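Cell division control protein 4 (Saccharomyces cerevisiae, PDB 3V7D) recognises phosphorylated targets such as the CDK inhibitor SIC1 for an SCF E3 ubiquitin ligase, marking them for degradation by the proteasome. Local coordinates at residues R207-V221 against S272-V284. The protein carries 1 engineered substitution. Sequence-based numbering, arbitrary orientation.
Sequences RCLDIVEYKNIKYIV and SVRTVSGHGNIVV
Two neighbouring blades of the WD40 beta-propeller meet where R207 and C208 of WD repeat 3 lie against V273, R274 and V276 of WD repeat 4. The touching strands, 207-213 and 273-279, are the first of their blades, their axes approaching to 5.9 Å at an angle of 15°. At the peptide-binding end, each strand opens with a classic beta bulge (R207 and C208 facing G223, R274 and T275 facing G286), and the two arginines take nearly the same bent shape. Their guanidiniums stack face on face, planes tilted by 26°, with R207 NH2 over the centre of the R274 group, 3.0 Å from R274 CZ. R207 NH2 also donates to a modified side chain of the bound peptide, and R274 packs on a modified peptide side chain, consistent with a phosphodegron pocket, where a phosphate would probably offset the two positive charges. A leucine in place of R207 would probably leave that peptide group without its donor and the R274 guanidinium without its stacking partner. Deeper in, C208 SG lies 3.6 Å from V276 CG1, and V221 and V283 slide past each other in opposite directions, V221 CG1 4.0 Å from V283 CG1. Midway, G278 N donates to D210 OD2 (2.9 Å) on its anti side, tilted out of the carboxylate plane, while I211 N reaches D210 OD1 at a more bent angle, so each oxygen takes a backbone N-H. A water lies 2.9 Å from both I211 O and G278 O and can link them. A beta carbon at G278 would run into V212 CG1 and V283 CG2. At the far end, Y214 CG stands anti to its amide nitrogen (chi1 -179°), which sets the ring alongside the type II' turn 279-282, and N281 CB sits 3.4 Å from the Y214 ring centroid, almost on the ring normal.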
loop_
_atom_site.group_PDB
_atom_site.type_symbol
_atom_site.label_atom_id
_atom_site.label_comp_id
_atom_site.label_asym_id
_atom_site.label_seq_id
_atom_site.Cartn_x
_atom_site.Cartn_y
_atom_site.Cartn_z
ATOM N N ARG B 207 -4.920 9.077 -27.416
ATOM C CA ARG B 207 -5.951 9.073 -26.380
ATOM C C ARG B 207 -5.437 8.665 -25.003
ATOM O O ARG B 207 -5.952 9.116 -23.982
ATOM C CB ARG B 207 -7.104 8.153 -26.785
ATOM C CG ARG B 207 -8.334 8.288 -25.912
ATOM C CD ARG B 207 -8.855 9.713 -25.935
ATOM N NE ARG B 207 -10.042 9.881 -25.103
ATOM C CZ ARG B 207 -10.008 10.158 -23.804
ATOM N NH1 ARG B 207 -8.843 10.295 -23.181
ATOM N NH2 ARG B 207 -11.140 10.300 -23.127
ATOM N N CYS B 208 -4.424 7.809 -24.980
ATOM C CA CYS B 208 -3.915 7.262 -23.731
ATOM C C CYS B 208 -2.471 6.829 -23.931
ATOM O O CYS B 208 -2.009 6.735 -25.069
ATOM C CB CYS B 208 -4.761 6.059 -23.303
ATOM S SG CYS B 208 -4.772 4.686 -24.512
ATOM N N LEU B 209 -1.764 6.566 -22.834
ATOM C CA LEU B 209 -0.385 6.091 -22.924
ATOM C C LEU B 209 0.152 5.539 -21.604
ATOM O O LEU B 209 -0.339 5.879 -20.527
ATOM C CB LEU B 209 0.543 7.187 -23.475
ATOM C CG LEU B 209 1.021 8.338 -22.590
ATOM C CD1 LEU B 209 2.405 8.042 -22.054
ATOM C CD2 LEU B 209 1.034 9.638 -23.374
ATOM N N ASP B 210 1.160 4.678 -21.703
ATOM C CA ASP B 210 1.843 4.138 -20.533
ATOM C C ASP B 210 3.326 3.981 -20.846
ATOM O O ASP B 210 3.717 3.962 -22.013
ATOM C CB ASP B 210 1.255 2.782 -20.141
ATOM C CG ASP B 210 1.512 2.428 -18.683
ATOM O OD1 ASP B 210 2.320 3.121 -18.022
ATOM O OD2 ASP B 210 0.905 1.450 -18.198
ATOM N N ILE B 211 4.145 3.873 -19.805
ATOM C CA ILE B 211 5.572 3.625 -19.970
ATOM C C ILE B 211 5.974 2.371 -19.210
ATOM O O ILE B 211 5.669 2.232 -18.024
ATOM C CB ILE B 211 6.422 4.796 -19.451
ATOM C CG1 ILE B 211 6.036 6.101 -20.154
ATOM C CG2 ILE B 211 7.908 4.501 -19.644
ATOM C CD1 ILE B 211 6.810 7.305 -19.656
ATOM N N VAL B 212 6.653 1.453 -19.889
ATOM C CA VAL B 212 7.089 0.219 -19.246
ATOM C C VAL B 212 8.601 0.080 -19.305
ATOM O O VAL B 212 9.251 0.667 -20.169
ATOM C CB VAL B 212 6.440 -1.013 -19.891
ATOM C CG1 VAL B 212 4.925 -0.912 -19.813
ATOM C CG2 VAL B 212 6.901 -1.167 -21.338
ATOM N N GLU B 213 9.163 -0.685 -18.375
ATOM C CA GLU B 213 10.586 -0.986 -18.409
ATOM C C GLU B 213 10.792 -2.489 -18.526
ATOM O O GLU B 213 10.349 -3.258 -17.672
ATOM C CB GLU B 213 11.297 -0.452 -17.165
ATOM C CG GLU B 213 12.809 -0.627 -17.212
ATOM C CD GLU B 213 13.513 -0.064 -15.994
ATOM O OE1 GLU B 213 12.821 0.396 -15.058
ATOM O OE2 GLU B 213 14.762 -0.081 -15.971
ATOM N N TYR B 214 11.458 -2.910 -19.593
ATOM C CA TYR B 214 11.718 -4.325 -19.803
ATOM C C TYR B 214 13.199 -4.530 -20.102
ATOM O O TYR B 214 13.718 -3.958 -21.059
ATOM C CB TYR B 214 10.847 -4.860 -20.943
ATOM C CG TYR B 214 11.047 -6.333 -21.215
ATOM C CD1 TYR B 214 10.728 -7.285 -20.255
ATOM C CD2 TYR B 214 11.552 -6.771 -22.431
ATOM C CE1 TYR B 214 10.913 -8.630 -20.495
ATOM C CE2 TYR B 214 11.740 -8.115 -22.682
ATOM C CZ TYR B 214 11.418 -9.040 -21.712
ATOM O OH TYR B 214 11.605 -10.381 -21.960
ATOM N N LYS B 215 13.872 -5.335 -19.282
ATOM C CA LYS B 215 15.310 -5.571 -19.420
ATOM C C LYS B 215 16.095 -4.268 -19.346
ATOM O O LYS B 215 16.940 -4.010 -20.196
ATOM C CB LYS B 215 15.630 -6.300 -20.731
ATOM C CG LYS B 215 14.929 -7.642 -20.883
ATOM C CD LYS B 215 15.733 -8.769 -20.246
ATOM C CE LYS B 215 15.145 -10.142 -20.556
ATOM N NZ LYS B 215 14.147 -10.558 -19.534
ATOM N N ASN B 216 15.805 -3.452 -18.334
ATOM C CA ASN B 216 16.474 -2.163 -18.134
ATOM C C ASN B 216 16.411 -1.233 -19.346
ATOM O O ASN B 216 17.390 -0.571 -19.674
ATOM C CB ASN B 216 17.933 -2.351 -17.688
ATOM C CG ASN B 216 18.064 -2.625 -16.195
ATOM O OD1 ASN B 216 18.070 -1.699 -15.382
ATOM N ND2 ASN B 216 18.173 -3.899 -15.831
ATOM N N ILE B 217 15.265 -1.203 -20.017
ATOM C CA ILE B 217 15.027 -0.260 -21.110
ATOM C C ILE B 217 13.578 0.222 -21.049
ATOM O O ILE B 217 12.654 -0.585 -21.031
ATOM C CB ILE B 217 15.292 -0.887 -22.504
ATOM C CG1 ILE B 217 16.794 -1.101 -22.722
ATOM C CG2 ILE B 217 14.679 -0.010 -23.609
ATOM C CD1 ILE B 217 17.148 -2.464 -23.234
ATOM N N LYS B 218 13.376 1.535 -21.014
ATOM C CA LYS B 218 12.025 2.084 -20.941
ATOM C C LYS B 218 11.405 2.269 -22.326
ATOM O O LYS B 218 12.044 2.783 -23.247
ATOM C CB LYS B 218 12.010 3.395 -20.151
ATOM C CG LYS B 218 12.397 3.237 -18.684
ATOM C CD LYS B 218 11.974 4.447 -17.865
ATOM C CE LYS B 218 12.338 4.288 -16.396
ATOM N NZ LYS B 218 11.597 5.255 -15.530
ATOM N N TYR B 219 10.159 1.824 -22.461
ATOM C CA TYR B 219 9.413 1.956 -23.705
ATOM C C TYR B 219 8.158 2.795 -23.488
ATOM O O TYR B 219 7.523 2.721 -22.436
ATOM C CB TYR B 219 9.004 0.579 -24.239
ATOM C CG TYR B 219 10.158 -0.342 -24.574
ATOM C CD1 TYR B 219 10.729 -1.152 -23.600
ATOM C CD2 TYR B 219 10.668 -0.412 -25.868
ATOM C CE1 TYR B 219 11.779 -1.998 -23.900
ATOM C CE2 TYR B 219 11.719 -1.257 -26.177
ATOM C CZ TYR B 219 12.272 -2.048 -25.190
ATOM O OH TYR B 219 13.318 -2.892 -25.484
ATOM N N ILE B 220 7.796 3.587 -24.490
ATOM C CA ILE B 220 6.527 4.300 -24.467
ATOM C C ILE B 220 5.509 3.550 -25.319
ATOM O O ILE B 220 5.819 3.116 -26.427
ATOM C CB ILE B 220 6.670 5.723 -25.026
ATOM C CG1 ILE B 220 7.843 6.446 -24.368
ATOM C CG2 ILE B 220 5.380 6.500 -24.836
ATOM C CD1 ILE B 220 8.148 7.789 -25.001
ATOM N N VAL B 221 4.300 3.391 -24.795
ATOM C CA VAL B 221 3.211 2.760 -25.532
ATOM C C VAL B 221 2.032 3.720 -25.588
ATOM O O VAL B 221 1.522 4.138 -24.551
ATOM C CB VAL B 221 2.757 1.455 -24.857
ATOM C CG1 VAL B 221 1.790 0.699 -25.758
ATOM C CG2 VAL B 221 3.958 0.592 -24.519
ATOM N N SER B 272 -11.327 3.128 -31.444
ATOM C CA SER B 272 -10.376 3.903 -30.656
ATOM C C SER B 272 -9.818 3.129 -29.467
ATOM O O SER B 272 -10.548 2.414 -28.780
ATOM C CB SER B 272 -11.024 5.203 -30.177
ATOM O OG SER B 272 -10.221 5.836 -29.197
ATOM N N VAL B 273 -8.513 3.256 -29.250
ATOM C CA VAL B 273 -7.876 2.661 -28.085
ATOM C C VAL B 273 -8.019 3.621 -26.915
ATOM O O VAL B 273 -7.338 4.647 -26.848
ATOM C CB VAL B 273 -6.393 2.348 -28.332
ATOM C CG1 VAL B 273 -5.766 1.760 -27.076
ATOM C CG2 VAL B 273 -6.247 1.387 -29.508
ATOM N N ARG B 274 -8.920 3.277 -26.003
ATOM C CA ARG B 274 -9.338 4.175 -24.935
ATOM C C ARG B 274 -8.427 4.118 -23.714
ATOM O O ARG B 274 -8.214 5.123 -23.042
ATOM C CB ARG B 274 -10.773 3.842 -24.520
ATOM C CG ARG B 274 -11.355 4.762 -23.466
ATOM C CD ARG B 274 -11.322 6.212 -23.919
ATOM N NE ARG B 274 -12.069 7.065 -23.005
ATOM C CZ ARG B 274 -11.564 7.588 -21.893
ATOM N NH1 ARG B 274 -10.302 7.353 -21.561
ATOM N NH2 ARG B 274 -12.320 8.354 -21.117
ATOM N N THR B 275 -7.893 2.938 -23.426
ATOM C CA THR B 275 -7.115 2.749 -22.210
ATOM C C THR B 275 -5.962 1.775 -22.424
ATOM O O THR B 275 -6.042 0.876 -23.258
ATOM C CB THR B 275 -8.003 2.240 -21.062
ATOM O OG1 THR B 275 -7.186 1.921 -19.929
ATOM C CG2 THR B 275 -8.771 0.998 -21.498
ATOM N N VAL B 276 -4.891 1.965 -21.666
ATOM C CA VAL B 276 -3.716 1.114 -21.786
ATOM C C VAL B 276 -3.028 0.959 -20.426
ATOM O O VAL B 276 -2.941 1.910 -19.648
ATOM C CB VAL B 276 -2.736 1.673 -22.840
ATOM C CG1 VAL B 276 -2.253 3.055 -22.440
ATOM C CG2 VAL B 276 -1.564 0.736 -23.045
ATOM N N SER B 277 -2.562 -0.250 -20.135
ATOM C CA SER B 277 -1.911 -0.536 -18.861
ATOM C C SER B 277 -0.872 -1.627 -19.062
ATOM O O SER B 277 -1.196 -2.717 -19.527
ATOM C CB SER B 277 -2.947 -0.981 -17.824
ATOM O OG SER B 277 -2.329 -1.412 -16.622
ATOM N N GLY B 278 0.378 -1.337 -18.718
ATOM C CA GLY B 278 1.442 -2.301 -18.931
ATOM C C GLY B 278 2.457 -2.419 -17.810
ATOM O O GLY B 278 2.564 -1.545 -16.951
ATOM N N HIS B 279 3.202 -3.518 -17.829
ATOM C CA HIS B 279 4.318 -3.732 -16.917
ATOM C C HIS B 279 5.277 -4.729 -17.555
ATOM O O HIS B 279 4.854 -5.768 -18.064
ATOM C CB HIS B 279 3.829 -4.263 -15.571
ATOM C CG HIS B 279 4.930 -4.531 -14.593
ATOM N ND1 HIS B 279 5.303 -3.622 -13.626
ATOM C CD2 HIS B 279 5.741 -5.604 -14.436
ATOM C CE1 HIS B 279 6.296 -4.126 -12.913
ATOM N NE2 HIS B 279 6.580 -5.327 -13.384
ATOM N N GLY B 280 6.569 -4.414 -17.528
ATOM C CA GLY B 280 7.552 -5.231 -18.210
ATOM C C GLY B 280 7.237 -5.294 -19.693
ATOM O O GLY B 280 6.900 -4.277 -20.296
ATOM N N ASN B 281 7.322 -6.486 -20.277
ATOM C CA ASN B 281 7.072 -6.657 -21.707
ATOM C C ASN B 281 5.597 -6.864 -22.041
ATOM O O ASN B 281 5.232 -6.984 -23.209
ATOM C CB ASN B 281 7.897 -7.818 -22.273
ATOM C CG ASN B 281 7.493 -9.163 -21.691
ATOM O OD1 ASN B 281 7.340 -9.309 -20.478
ATOM N ND2 ASN B 281 7.311 -10.152 -22.558
ATOM N N ILE B 282 4.753 -6.911 -21.016
ATOM C CA ILE B 282 3.328 -7.135 -21.222
ATOM C C ILE B 282 2.521 -5.845 -21.120
ATOM O O ILE B 282 2.625 -5.110 -20.137
ATOM C CB ILE B 282 2.767 -8.161 -20.229
ATOM C CG1 ILE B 282 3.484 -9.498 -20.396
ATOM C CG2 ILE B 282 1.274 -8.345 -20.449
ATOM C CD1 ILE B 282 3.257 -10.139 -21.749
ATOM N N VAL B 283 1.721 -5.579 -22.148
ATOM C CA VAL B 283 0.866 -4.401 -22.182
ATOM C C VAL B 283 -0.550 -4.786 -22.592
ATOM O O VAL B 283 -0.743 -5.539 -23.546
ATOM C CB VAL B 283 1.404 -3.342 -23.165
ATOM C CG1 VAL B 283 0.446 -2.172 -23.262
ATOM C CG2 VAL B 283 2.783 -2.863 -22.736
ATOM N N VAL B 284 -1.538 -4.273 -21.865
ATOM C CA VAL B 284 -2.939 -4.512 -22.191
ATOM C C VAL B 284 -3.609 -3.237 -22.701
ATOM O O VAL B 284 -3.473 -2.170 -22.098
ATOM C CB VAL B 284 -3.714 -5.032 -20.970
ATOM C CG1 VAL B 284 -5.159 -5.331 -21.344
ATOM C CG2 VAL B 284 -3.040 -6.275 -20.406
HETATM O O HOH W 1 3.922 0.919 -16.182
#